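Local coordinates for protein CDP-glucose-4,6-dehydratase (Yersinia pseudotuberculosis, PDB 1RKX) that catalyses the NAD-dependent conversion of CDP-D-glucose to CDP-4-keto-6-deoxy-D-glucose, as a short-chain dehydrogenase/reductase enzyme, at residues Y113-I118 with S169-S174. Numbering follows the deposited sequence.
Sequences YLLEAI and SSYRNS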
ATOM      1  N   TYR C 113     -17.109 -24.019 -11.441  1.00 13.71           N
ATOM      2  CA  TYR C 113     -17.486 -25.385 -11.821  1.00 17.10           C
ATOM      3  C   TYR C 113     -16.264 -26.282 -12.054  1.00 18.27           C
ATOM      4  O   TYR C 113     -16.273 -27.466 -11.704  1.00 18.19           O
ATOM      5  CB  TYR C 113     -18.351 -25.366 -13.083  1.00 16.77           C
ATOM      6  CG  TYR C 113     -19.694 -24.672 -12.921  1.00 18.73           C
ATOM      7  CD1 TYR C 113     -20.318 -24.072 -14.012  1.00 19.74           C
ATOM      8  CD2 TYR C 113     -20.336 -24.606 -11.677  1.00 19.91           C
ATOM      9  CE1 TYR C 113     -21.538 -23.418 -13.881  1.00 19.66           C
ATOM     10  CE2 TYR C 113     -21.568 -23.954 -11.535  1.00 18.49           C
ATOM     11  CZ  TYR C 113     -22.155 -23.363 -12.643  1.00 20.35           C
ATOM     12  OH  TYR C 113     -23.356 -22.704 -12.530  1.00 19.43           O
ATOM     13  N   LEU C 114     -15.218 -25.723 -12.652  1.00 17.68           N
ATOM     14  CA  LEU C 114     -14.001 -26.488 -12.911  1.00 17.89           C
ATOM     15  C   LEU C 114     -13.339 -26.904 -11.599  1.00 17.20           C
ATOM     16  O   LEU C 114     -12.988 -28.077 -11.409  1.00 16.31           O
ATOM     17  CB  LEU C 114     -13.009 -25.658 -13.731  1.00 18.35           C
ATOM     18  CG  LEU C 114     -11.693 -26.406 -13.978  1.00 20.59           C
ATOM     19  CD1 LEU C 114     -11.651 -26.886 -15.416  1.00 21.81           C
ATOM     20  CD2 LEU C 114     -10.511 -25.506 -13.671  1.00 21.39           C
ATOM     21  N   LEU C 115     -13.168 -25.943 -10.694  1.00 16.71           N
ATOM     22  CA  LEU C 115     -12.548 -26.211  -9.400  1.00 16.31           C
ATOM     23  C   LEU C 115     -13.396 -27.164  -8.558  1.00 17.37           C
ATOM     24  O   LEU C 115     -12.860 -28.015  -7.844  1.00 15.66           O
ATOM     25  CB  LEU C 115     -12.300 -24.897  -8.648  1.00 17.02           C
ATOM     26  CG  LEU C 115     -11.290 -23.965  -9.334  1.00 19.82           C
ATOM     27  CD1 LEU C 115     -11.249 -22.608  -8.631  1.00 20.29           C
ATOM     28  CD2 LEU C 115      -9.912 -24.623  -9.317  1.00 21.00           C
ATOM     29  N   GLU C 116     -14.718 -27.040  -8.654  1.00 16.13           N
ATOM     30  CA  GLU C 116     -15.611 -27.923  -7.906  1.00 19.30           C
ATOM     31  C   GLU C 116     -15.458 -29.360  -8.416  1.00 20.90           C
ATOM     32  O   GLU C 116     -15.422 -30.311  -7.632  1.00 19.95           O
ATOM     33  CB  GLU C 116     -17.065 -27.461  -8.066  1.00 19.93           C
ATOM     34  CG  GLU C 116     -18.091 -28.229  -7.228  1.00 22.13           C
ATOM     35  CD  GLU C 116     -17.928 -28.027  -5.727  1.00 23.88           C
ATOM     36  OE1 GLU C 116     -17.113 -27.180  -5.298  1.00 20.65           O
ATOM     37  OE2 GLU C 116     -18.635 -28.726  -4.966  1.00 26.94           O
ATOM     38  N   ALA C 117     -15.364 -29.514  -9.735  1.00 18.96           N
ATOM     39  CA  ALA C 117     -15.206 -30.836 -10.333  1.00 19.85           C
ATOM     40  C   ALA C 117     -13.899 -31.462  -9.857  1.00 24.13           C
ATOM     41  O   ALA C 117     -13.854 -32.635  -9.476  1.00 20.77           O
ATOM     42  CB  ALA C 117     -15.213 -30.730 -11.852  1.00 20.12           C
ATOM     43  N   ILE C 118     -12.834 -30.667  -9.871  1.00 21.35           N
ATOM     44  CA  ILE C 118     -11.527 -31.140  -9.443  1.00 22.31           C
ATOM     45  C   ILE C 118     -11.569 -31.566  -7.978  1.00 22.36           C
ATOM     46  O   ILE C 118     -10.996 -32.591  -7.592  1.00 23.00           O
ATOM     47  CB  ILE C 118     -10.464 -30.037  -9.645  1.00 21.90           C
ATOM     48  CG1 ILE C 118     -10.289 -29.783 -11.145  1.00 22.91           C
ATOM     49  CG2 ILE C 118      -9.144 -30.439  -8.985  1.00 22.37           C
ATOM     50  CD1 ILE C 118      -9.356 -28.634 -11.491  1.00 22.68           C
ATOM     51  N   SER C 169      -8.418 -18.268  -5.330  1.00 15.73           N
ATOM     52  CA  SER C 169      -7.805 -18.065  -4.020  1.00 20.16           C
ATOM     53  C   SER C 169      -8.638 -18.704  -2.902  1.00 20.35           C
ATOM     54  O   SER C 169      -8.098 -19.369  -2.007  1.00 16.44           O
ATOM     55  CB  SER C 169      -7.645 -16.568  -3.749  1.00 20.83           C
ATOM     56  OG  SER C 169      -7.119 -16.343  -2.461  1.00 28.02           O
ATOM     57  N   SER C 170      -9.954 -18.500  -2.945  1.00 16.02           N
ATOM     58  CA  SER C 170     -10.820 -19.065  -1.916  1.00 17.64           C
ATOM     59  C   SER C 170     -10.896 -20.587  -2.002  1.00 17.51           C
ATOM     60  O   SER C 170     -10.853 -21.262  -0.975  1.00 18.01           O
ATOM     61  CB  SER C 170     -12.235 -18.492  -2.004  1.00 17.14           C
ATOM     62  OG  SER C 170     -13.074 -19.095  -1.020  1.00 16.84           O
ATOM     63  N   TYR C 171     -11.013 -21.124  -3.214  1.00 15.57           N
ATOM     64  CA  TYR C 171     -11.085 -22.575  -3.368  1.00 18.96           C
ATOM     65  C   TYR C 171      -9.810 -23.214  -2.836  1.00 18.06           C
ATOM     66  O   TYR C 171      -9.862 -24.243  -2.166  1.00 18.47           O
ATOM     67  CB  TYR C 171     -11.299 -22.969  -4.832  1.00 16.86           C
ATOM     68  CG  TYR C 171     -12.721 -23.396  -5.129  1.00 18.64           C
ATOM     69  CD1 TYR C 171     -13.741 -22.453  -5.274  1.00 19.39           C
ATOM     70  CD2 TYR C 171     -13.059 -24.748  -5.211  1.00 20.03           C
ATOM     71  CE1 TYR C 171     -15.066 -22.848  -5.487  1.00 19.98           C
ATOM     72  CE2 TYR C 171     -14.377 -25.154  -5.419  1.00 18.92           C
ATOM     73  CZ  TYR C 171     -15.374 -24.203  -5.557  1.00 19.51           C
ATOM     74  OH  TYR C 171     -16.676 -24.609  -5.764  1.00 16.98           O
ATOM     75  N   ARG C 172      -8.669 -22.595  -3.127  1.00 18.43           N
ATOM     76  CA  ARG C 172      -7.390 -23.113  -2.657  1.00 19.59           C
ATOM     77  C   ARG C 172      -7.336 -23.089  -1.133  1.00 19.67           C
ATOM     78  O   ARG C 172      -7.007 -24.092  -0.492  1.00 18.35           O
ATOM     79  CB  ARG C 172      -6.229 -22.287  -3.226  1.00 18.95           C
ATOM     80  CG  ARG C 172      -4.845 -22.726  -2.746  1.00 19.91           C
ATOM     81  CD  ARG C 172      -3.741 -22.006  -3.515  1.00 20.37           C
ATOM     82  NE  ARG C 172      -3.887 -20.557  -3.427  1.00 18.99           N
ATOM     83  CZ  ARG C 172      -3.718 -19.716  -4.442  1.00 19.75           C
ATOM     84  NH1 ARG C 172      -3.390 -20.169  -5.646  1.00 20.73           N
ATOM     85  NH2 ARG C 172      -3.886 -18.413  -4.252  1.00 17.91           N
ATOM     86  N   ASN C 173      -7.664 -21.943  -0.550  1.00 22.40           N
ATOM     87  CA  ASN C 173      -7.638 -21.790   0.900  1.00 26.14           C
ATOM     88  C   ASN C 173      -8.613 -22.707   1.621  1.00 25.95           C
ATOM     89  O   ASN C 173      -8.301 -23.248   2.684  1.00 23.12           O
ATOM     90  CB  ASN C 173      -7.955 -20.342   1.279  1.00 33.56           C
ATOM     91  CG  ASN C 173      -6.784 -19.408   1.056  1.00 41.86           C
ATOM     92  OD1 ASN C 173      -6.946 -18.188   1.038  1.00 48.72           O
ATOM     93  ND2 ASN C 173      -5.592 -19.975   0.898  1.00 47.79           N
ATOM     94  N   SER C 174      -9.796 -22.875   1.037  1.00 21.12           N
ATOM     95  CA  SER C 174     -10.840 -23.691   1.638  1.00 22.05           C
ATOM     96  C   SER C 174     -10.762 -25.188   1.364  1.00 23.81           C
ATOM     97  O   SER C 174     -11.010 -25.993   2.262  1.00 23.34           O
ATOM     98  CB  SER C 174     -12.211 -23.191   1.180  1.00 22.95           C
ATOM     99  OG  SER C 174     -12.362 -21.800   1.418  1.00 20.21           O
TER
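The Tyr171 ring takes Leu115 CB over one face, 3.5 Å above its plane and shifted toward the rim, while Glu116 OE1 lies at the ring edge in the plane. Tyr171 thus bridges helices 100-121 and 156-175, neighbours flanking the parallel sheet of the Rossmann fold; the Leu115 side chain lies about 13 Å from the bound NAD. Leu115 CB makes a CH-pi contact, 3.9 Å from the centroid of the Tyr171 ring, and Leu115 CD1 reaches back to Tyr171 CB at 3.8 Å. Phe175, on the same helix, packs edge-to-face with the Tyr171 ring. On the 100-121 side, Glu116 CG is anti to the backbone N (chi1 -175°) and the chain then bends at chi2, which carries the carboxylate to the phenol, its plane 85° from that of the ring. Glu116 OE2 is held by a salt bridge to Arg119 and a hydrogen bond to His120, probably steadying the acidic group in this buried place. One residue before Tyr171, Ser170 OG makes a hydrogen bond to Tyr154 O of the second subunit, placing helix 156-175 at the subunit interface. Tyr171 OH donates to Glu116 OE1 at 2.6 Å, meeting it on the anti side, 34° out of the carboxylate plane.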